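Local coordinates for protein 4-oxalocrotonate decarboxylase NahK (Pseudomonas putida, PDB 5D2K) that catalyses the metal-assisted decarboxylation of (3E)-2-oxohex-3-enedioate to 2-oxopent-4-enoate in the breakdown of naphthalene, at residues Ile113-Ser118 with Val256-Leu261; Pro144-Ile149 with Gly262-Arg267. The protein carries 1 engineered substitution. One frame throughout, in Å; residues are numbered along the deposited sequence. Where two conformers were deposited one is given.

Contact 1. Residues Ile113-Ser118 with Val256-Leu261. With MG (magnesium ion), chain C; OOG (2-oxoadipic acid), chain D.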
loop_
_atom_site.group_PDB
_atom_site.type_symbol
_atom_site.label_atom_id
_atom_site.label_comp_id
_atom_site.label_asym_id
_atom_site.label_seq_id
_atom_site.Cartn_x
_atom_site.Cartn_y
_atom_site.Cartn_z
ATOM N N ILE A 113 -2.566 8.425 7.354
ATOM C CA ILE A 113 -2.973 8.477 5.950
ATOM C C ILE A 113 -1.835 8.927 5.046
ATOM O O ILE A 113 -0.964 9.692 5.459
ATOM C CB ILE A 113 -4.185 9.399 5.697
ATOM C CG1 ILE A 113 -3.904 10.825 6.178
ATOM C CG2 ILE A 113 -5.444 8.826 6.339
ATOM C CD1 ILE A 113 -4.850 11.842 5.565
ATOM N N GLU A 114 -1.878 8.430 3.812
ATOM C CA GLU A 114 -0.920 8.748 2.745
ATOM C C GLU A 114 -1.682 9.126 1.486
ATOM O O GLU A 114 -2.678 8.488 1.144
ATOM C CB GLU A 114 -0.019 7.539 2.411
ATOM C CG GLU A 114 0.662 6.862 3.575
ATOM C CD GLU A 114 1.438 5.606 3.167
ATOM O OE1 GLU A 114 0.909 4.752 2.422
ATOM O OE2 GLU A 114 2.583 5.459 3.619
ATOM N N ALA A 115 -1.207 10.135 0.759
ATOM C CA ALA A 115 -1.803 10.445 -0.540
ATOM C C ALA A 115 -1.079 9.724 -1.672
ATOM O O ALA A 115 0.146 9.777 -1.765
ATOM C CB ALA A 115 -1.792 11.945 -0.782
ATOM N N GLU A 116 -1.839 9.036 -2.524
ATOM C CA GLU A 116 -1.243 8.238 -3.606
ATOM C C GLU A 116 -1.996 8.396 -4.914
ATOM O O GLU A 116 -3.107 8.928 -4.950
ATOM C CB GLU A 116 -1.197 6.742 -3.228
ATOM C CG GLU A 116 -0.705 6.504 -1.801
ATOM C CD GLU A 116 -0.187 5.111 -1.509
ATOM O OE1 GLU A 116 0.026 4.303 -2.435
ATOM O OE2 GLU A 116 0.045 4.840 -0.318
ATOM N N ILE A 117 -1.383 7.934 -5.997
ATOM C CA ILE A 117 -2.119 7.800 -7.240
ATOM C C ILE A 117 -2.108 6.320 -7.631
ATOM O O ILE A 117 -1.076 5.628 -7.560
ATOM C CB ILE A 117 -1.554 8.730 -8.365
ATOM C CG1 ILE A 117 -2.481 8.738 -9.589
ATOM C CG2 ILE A 117 -0.145 8.354 -8.744
ATOM C CD1 ILE A 117 -3.875 9.354 -9.330
ATOM N N SER A 118 -3.290 5.816 -7.957
ATOM C CA SER A 118 -3.422 4.421 -8.352
ATOM C C SER A 118 -3.695 4.296 -9.832
ATOM O O SER A 118 -4.140 5.250 -10.476
ATOM C CB SER A 118 -4.552 3.736 -7.584
ATOM O OG SER A 118 -4.342 3.838 -6.197
ATOM N N VAL A 256 -7.859 15.383 0.352
ATOM C CA VAL A 256 -6.646 15.425 -0.457
ATOM C C VAL A 256 -6.993 15.904 -1.865
ATOM O O VAL A 256 -7.806 15.298 -2.562
ATOM C CB VAL A 256 -5.950 14.063 -0.517
ATOM C CG1 VAL A 256 -4.697 14.171 -1.360
ATOM C CG2 VAL A 256 -5.600 13.568 0.891
ATOM N N ARG A 257 -6.382 17.011 -2.278
ATOM C CA ARG A 257 -6.688 17.617 -3.564
ATOM C C ARG A 257 -5.669 17.177 -4.597
ATOM O O ARG A 257 -4.456 17.235 -4.356
ATOM C CB ARG A 257 -6.709 19.145 -3.454
ATOM C CG ARG A 257 -7.617 19.648 -2.340
ATOM C CD ARG A 257 -7.665 21.165 -2.290
ATOM N NE ARG A 257 -8.438 21.591 -1.128
ATOM C CZ ARG A 257 -9.764 21.589 -1.081
ATOM N NH1 ARG A 257 -10.470 21.206 -2.137
ATOM N NH2 ARG A 257 -10.386 21.973 0.024
ATOM N N TYR A 258 -6.178 16.717 -5.729
ATOM C CA TYR A 258 -5.358 16.245 -6.829
ATOM C C TYR A 258 -5.473 17.220 -7.976
ATOM O O TYR A 258 -6.569 17.476 -8.454
ATOM C CB TYR A 258 -5.806 14.839 -7.261
ATOM C CG TYR A 258 -5.461 13.762 -6.255
ATOM C CD1 TYR A 258 -6.183 13.630 -5.070
ATOM C CD2 TYR A 258 -4.401 12.883 -6.480
ATOM C CE1 TYR A 258 -5.861 12.654 -4.145
ATOM C CE2 TYR A 258 -4.074 11.900 -5.561
ATOM C CZ TYR A 258 -4.797 11.795 -4.394
ATOM O OH TYR A 258 -4.468 10.814 -3.479
ATOM N N GLN A 259 -4.339 17.788 -8.381
ATOM C CA GLN A 259 -4.298 18.759 -9.473
ATOM C C GLN A 259 -5.083 18.290 -10.701
ATOM O O GLN A 259 -4.744 17.276 -11.320
ATOM C CB GLN A 259 -2.844 19.038 -9.835
ATOM C CG GLN A 259 -2.669 20.092 -10.911
ATOM C CD GLN A 259 -1.297 20.043 -11.511
ATOM O OE1 GLN A 259 -0.566 19.071 -11.327
ATOM N NE2 GLN A 259 -0.933 21.087 -12.254
ATOM N N GLY A 260 -6.161 19.013 -11.015
ATOM C CA GLY A 260 -6.986 18.704 -12.173
ATOM C C GLY A 260 -7.880 17.480 -12.065
ATOM O O GLY A 260 -8.566 17.120 -13.028
ATOM N N LEU A 261 -7.878 16.832 -10.904
ATOM C CA LEU A 261 -8.629 15.591 -10.713
ATOM C C LEU A 261 -9.516 15.619 -9.471
ATOM O O LEU A 261 -9.868 14.572 -8.936
ATOM C CB LEU A 261 -7.677 14.390 -10.614
ATOM C CG LEU A 261 -6.830 14.058 -11.845
ATOM C CD1 LEU A 261 -5.897 12.892 -11.511
ATOM C CD2 LEU A 261 -7.706 13.736 -13.043
HETATM MG MG MG C . 0.961 3.430 0.787
HETATM C C2 OOG D . 4.675 0.681 5.185
HETATM C C3 OOG D . 3.673 1.071 4.111
HETATM C C4 OOG D . 4.347 1.861 3.008
HETATM C C6 OOG D . 3.745 3.615 1.176
HETATM O O4 OOG D . 2.900 4.108 0.392
HETATM O O3 OOG D . 4.909 4.086 1.244
HETATM C C5 OOG D . 3.338 2.457 2.053
HETATM C C1 OOG D . 4.628 1.678 6.326
HETATM O O1 OOG D . 4.275 1.317 7.486
HETATM O O2 OOG D . 4.953 2.875 6.109
HETATM O O5 OOG D . 2.203 2.045 1.954
HETATM O O HOH W 1 1.106 2.289 -0.958
#

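Contact 2. Residues Pro144-Ile149 with Gly262-Arg267. With MG (magnesium ion), chain C; OOG (2-oxoadipic acid), chain D.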
loop_
_atom_site.group_PDB
_atom_site.type_symbol
_atom_site.label_atom_id
_atom_site.label_comp_id
_atom_site.label_asym_id
_atom_site.label_seq_id
_atom_site.Cartn_x
_atom_site.Cartn_y
_atom_site.Cartn_z
ATOM N N PRO A 144 -7.264 8.708 -8.058
ATOM C CA PRO A 144 -6.787 9.336 -6.815
ATOM C C PRO A 144 -7.147 8.465 -5.618
ATOM O O PRO A 144 -8.298 8.044 -5.511
ATOM C CB PRO A 144 -7.536 10.668 -6.786
ATOM C CG PRO A 144 -7.713 11.008 -8.250
ATOM C CD PRO A 144 -8.052 9.648 -8.877
ATOM N N THR A 145 -6.170 8.159 -4.766
ATOM C CA THR A 145 -6.379 7.206 -3.678
ATOM C C THR A 145 -5.624 7.631 -2.426
ATOM O O THR A 145 -4.427 7.916 -2.488
ATOM C CB THR A 145 -5.899 5.782 -4.060
ATOM O OG1 THR A 145 -6.487 5.377 -5.299
ATOM C CG2 THR A 145 -6.269 4.759 -2.982
ATOM N N VAL A 146 -6.320 7.650 -1.290
ATOM C CA VAL A 146 -5.690 7.883 0.001
ATOM C C VAL A 146 -5.573 6.555 0.739
ATOM O O VAL A 146 -6.582 5.865 0.921
ATOM C CB VAL A 146 -6.506 8.885 0.853
ATOM C CG1 VAL A 146 -5.891 9.054 2.252
ATOM C CG2 VAL A 146 -6.563 10.232 0.152
ATOM N N GLU A 147 -4.360 6.159 1.119
ATOM C CA GLU A 147 -4.215 4.945 1.913
ATOM C C GLU A 147 -4.311 5.259 3.388
ATOM O O GLU A 147 -3.834 6.287 3.833
ATOM C CB GLU A 147 -2.883 4.231 1.657
ATOM C CG GLU A 147 -2.978 2.756 2.089
ATOM C CD GLU A 147 -1.736 1.912 1.824
ATOM O OE1 GLU A 147 -0.691 2.449 1.400
ATOM O OE2 GLU A 147 -1.816 0.688 2.067
ATOM N N VAL A 148 -4.933 4.356 4.138
ATOM C CA VAL A 148 -4.801 4.350 5.590
ATOM C C VAL A 148 -3.859 3.215 5.929
ATOM O O VAL A 148 -4.191 2.050 5.681
ATOM C CB VAL A 148 -6.142 4.162 6.313
ATOM C CG1 VAL A 148 -5.934 4.287 7.835
ATOM C CG2 VAL A 148 -7.163 5.184 5.826
ATOM N N ILE A 149 -2.683 3.543 6.462
ATOM C CA ILE A 149 -1.758 2.500 6.897
ATOM C C ILE A 149 -1.793 2.377 8.404
ATOM O O ILE A 149 -2.113 3.334 9.113
ATOM C CB ILE A 149 -0.315 2.747 6.426
ATOM C CG1 ILE A 149 0.165 4.139 6.831
ATOM C CG2 ILE A 149 -0.196 2.498 4.916
ATOM C CD1 ILE A 149 1.677 4.337 6.627
ATOM N N GLY A 262 -9.882 16.807 -9.009
ATOM C CA GLY A 262 -10.798 16.886 -7.880
ATOM C C GLY A 262 -10.146 16.520 -6.557
ATOM O O GLY A 262 -8.958 16.756 -6.350
ATOM N N SER A 263 -10.923 15.936 -5.652
ATOM C CA SER A 263 -10.414 15.651 -4.321
ATOM C C SER A 263 -10.973 14.357 -3.763
ATOM O O SER A 263 -12.023 13.895 -4.192
ATOM C CB SER A 263 -10.737 16.801 -3.356
ATOM O OG SER A 263 -12.136 16.988 -3.249
ATOM N N VAL A 264 -10.240 13.787 -2.809
ATOM C CA VAL A 264 -10.652 12.609 -2.049
ATOM C C VAL A 264 -10.838 13.022 -0.598
ATOM O O VAL A 264 -9.965 13.680 -0.030
ATOM C CB VAL A 264 -9.597 11.477 -2.131
ATOM C CG1 VAL A 264 -10.060 10.242 -1.361
ATOM C CG2 VAL A 264 -9.286 11.136 -3.584
ATOM N N SER A 265 -11.961 12.660 0.019
ATOM C CA SER A 265 -12.246 13.076 1.394
ATOM C C SER A 265 -12.664 11.892 2.253
ATOM O O SER A 265 -13.146 10.884 1.732
ATOM C CB SER A 265 -13.355 14.137 1.432
ATOM O OG SER A 265 -12.994 15.326 0.755
ATOM N N ALA A 266 -12.513 12.034 3.563
ATOM C CA ALA A 266 -12.977 11.033 4.511
ATOM C C ALA A 266 -13.069 11.656 5.883
ATOM O O ALA A 266 -12.433 12.685 6.154
ATOM C CB ALA A 266 -12.051 9.826 4.538
ATOM N N ARG A 267 -13.874 11.052 6.744
ATOM C CA ARG A 267 -13.864 11.462 8.133
ATOM C C ARG A 267 -13.712 10.247 9.020
ATOM O O ARG A 267 -13.980 9.115 8.607
ATOM C CB ARG A 267 -15.118 12.260 8.494
ATOM C CG ARG A 267 -16.427 11.527 8.399
ATOM C CD ARG A 267 -17.510 12.416 9.025
ATOM N NE ARG A 267 -18.834 11.810 8.988
ATOM C CZ ARG A 267 -19.413 11.216 10.025
ATOM N NH1 ARG A 267 -20.622 10.693 9.894
ATOM N NH2 ARG A 267 -18.787 11.140 11.186
HETATM MG MG MG C . 0.961 3.430 0.787
HETATM C C2 OOG D . 4.675 0.681 5.185
HETATM C C3 OOG D . 3.673 1.071 4.111
HETATM C C4 OOG D . 4.347 1.861 3.008
HETATM C C6 OOG D . 3.745 3.615 1.176
HETATM O O4 OOG D . 2.900 4.108 0.392
HETATM O O3 OOG D . 4.909 4.086 1.244
HETATM C C5 OOG D . 3.338 2.457 2.053
HETATM C C1 OOG D . 4.628 1.678 6.326
HETATM O O1 OOG D . 4.275 1.317 7.486
HETATM O O2 OOG D . 4.953 2.875 6.109
HETATM O O5 OOG D . 2.203 2.045 1.954
HETATM O O HOH W 1 1.106 2.289 -0.958
#

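Contact 1. Residues Ile113-Ser118 with Val256-Leu261
Strand 113-118 and the end of strand 253-258 run in nearly the same direction, their axes 8.8 Å apart at the closest, and A115 and V256 face each other across two different sheets. This is sheet-on-sheet packing in the FAA hydrolase fold: the curled mixed sheet that carries the metal site packs against a second, five-stranded sheet. The middle of the interface is small and apolar. The methyl CB of A115 sits 3.7 Å from CG1 of V256, and V192 of the neighbouring strand 191-196 touches both residues.

Side chains alternate along strand 113-118: A115 faces the second sheet, E114 and E116 the metal. The two glutamates turn their backs on V256 and Y258 and reach the magnesium ion, E114 through OE1 at 2.1 Å and E116 through OE2 at 2.0 Å. Both chains are extended beyond CG, which brings two carboxylates to one ion; E147 is the third protein ligand, and 2-oxoadipic acid chelates the metal through O4 and O5. The other oxygen of each carboxylate is held too. OE2 of E114 forms a salt bridge with K77, while OE1 of E116 accepts a 2.7 Å hydrogen bond from the metal-bound water, which probably limits rotation of that carboxylate.

Y258 ties the second sheet to this strand. With its CG anti to its own carbonyl carbon (chi1 -71°), the ring points its hydroxyl at the main chain of E116, whose carbonyl lies at the ring edge, near the ring plane. The phenol OH donates to E116 O over 2.8 Å, meeting the C=O at 137° and tilted 19° from the carbonyl plane.

Contact 2. Residues Pro144-Ile149 with Gly262-Arg267
Apolar packing between two sheets makes this contact: V264, on the inner face of strand 263-268 in the five-stranded sheet, lies against P144 and V146 of strand 139-149 in the metal-carrying sheet. The segment axes are 7.4 Å apart at the closest and inclined by 32°. V264 divides its two methyls between two neighbours. CG2 comes within 3.7 Å of CB on the P144 ring, and CG1 lies 3.8 Å from CG2 of V146. The V146 and V264 side chains point past each other and pack side by side.

E147, one residue on from V146, projects from the opposite face of the strand; CG anti to the backbone N (chi1 -159°) and an extended chain carry its OE1 to the magnesium ion, 2.0 Å away. Its OE2 forms a salt bridge with K69, which also bonds to the 2-oxoadipic acid and so links this carboxylate to the ligand. Further along, CD1 of I149 rests 3.6 Å from O2 of the 2-oxoadipic acid.

Within its own sheet strand 144-149 lies between strands 112-121 and 170-175; I174 of the latter also packs on V264, and across the interface Y258 and V256 of strand 253-258 continue the apolar layer.

Overall arrangement
Both contacts are buried and join the same two sheets: strands 112-121 and 139-149 are neighbours in one, strands 253-258 and 263-268 in the other, with a tight turn between the latter two. Their centres lie 7 Å apart. Contact 1 adds a polar tie to its apolar packing, whereas the side chains meeting in contact 2 are purely apolar. In both, the face turned from the interface serves the active site. Each sheet also links the contacts directly: V256 N and V264 O, 2.7 Å apart, probably hydrogen-bond between strands 253-258 and 263-268, and in the metal-carrying sheet there is a probable hydrogen bond between S118 OG and T145 OG1, 2.8 Å apart.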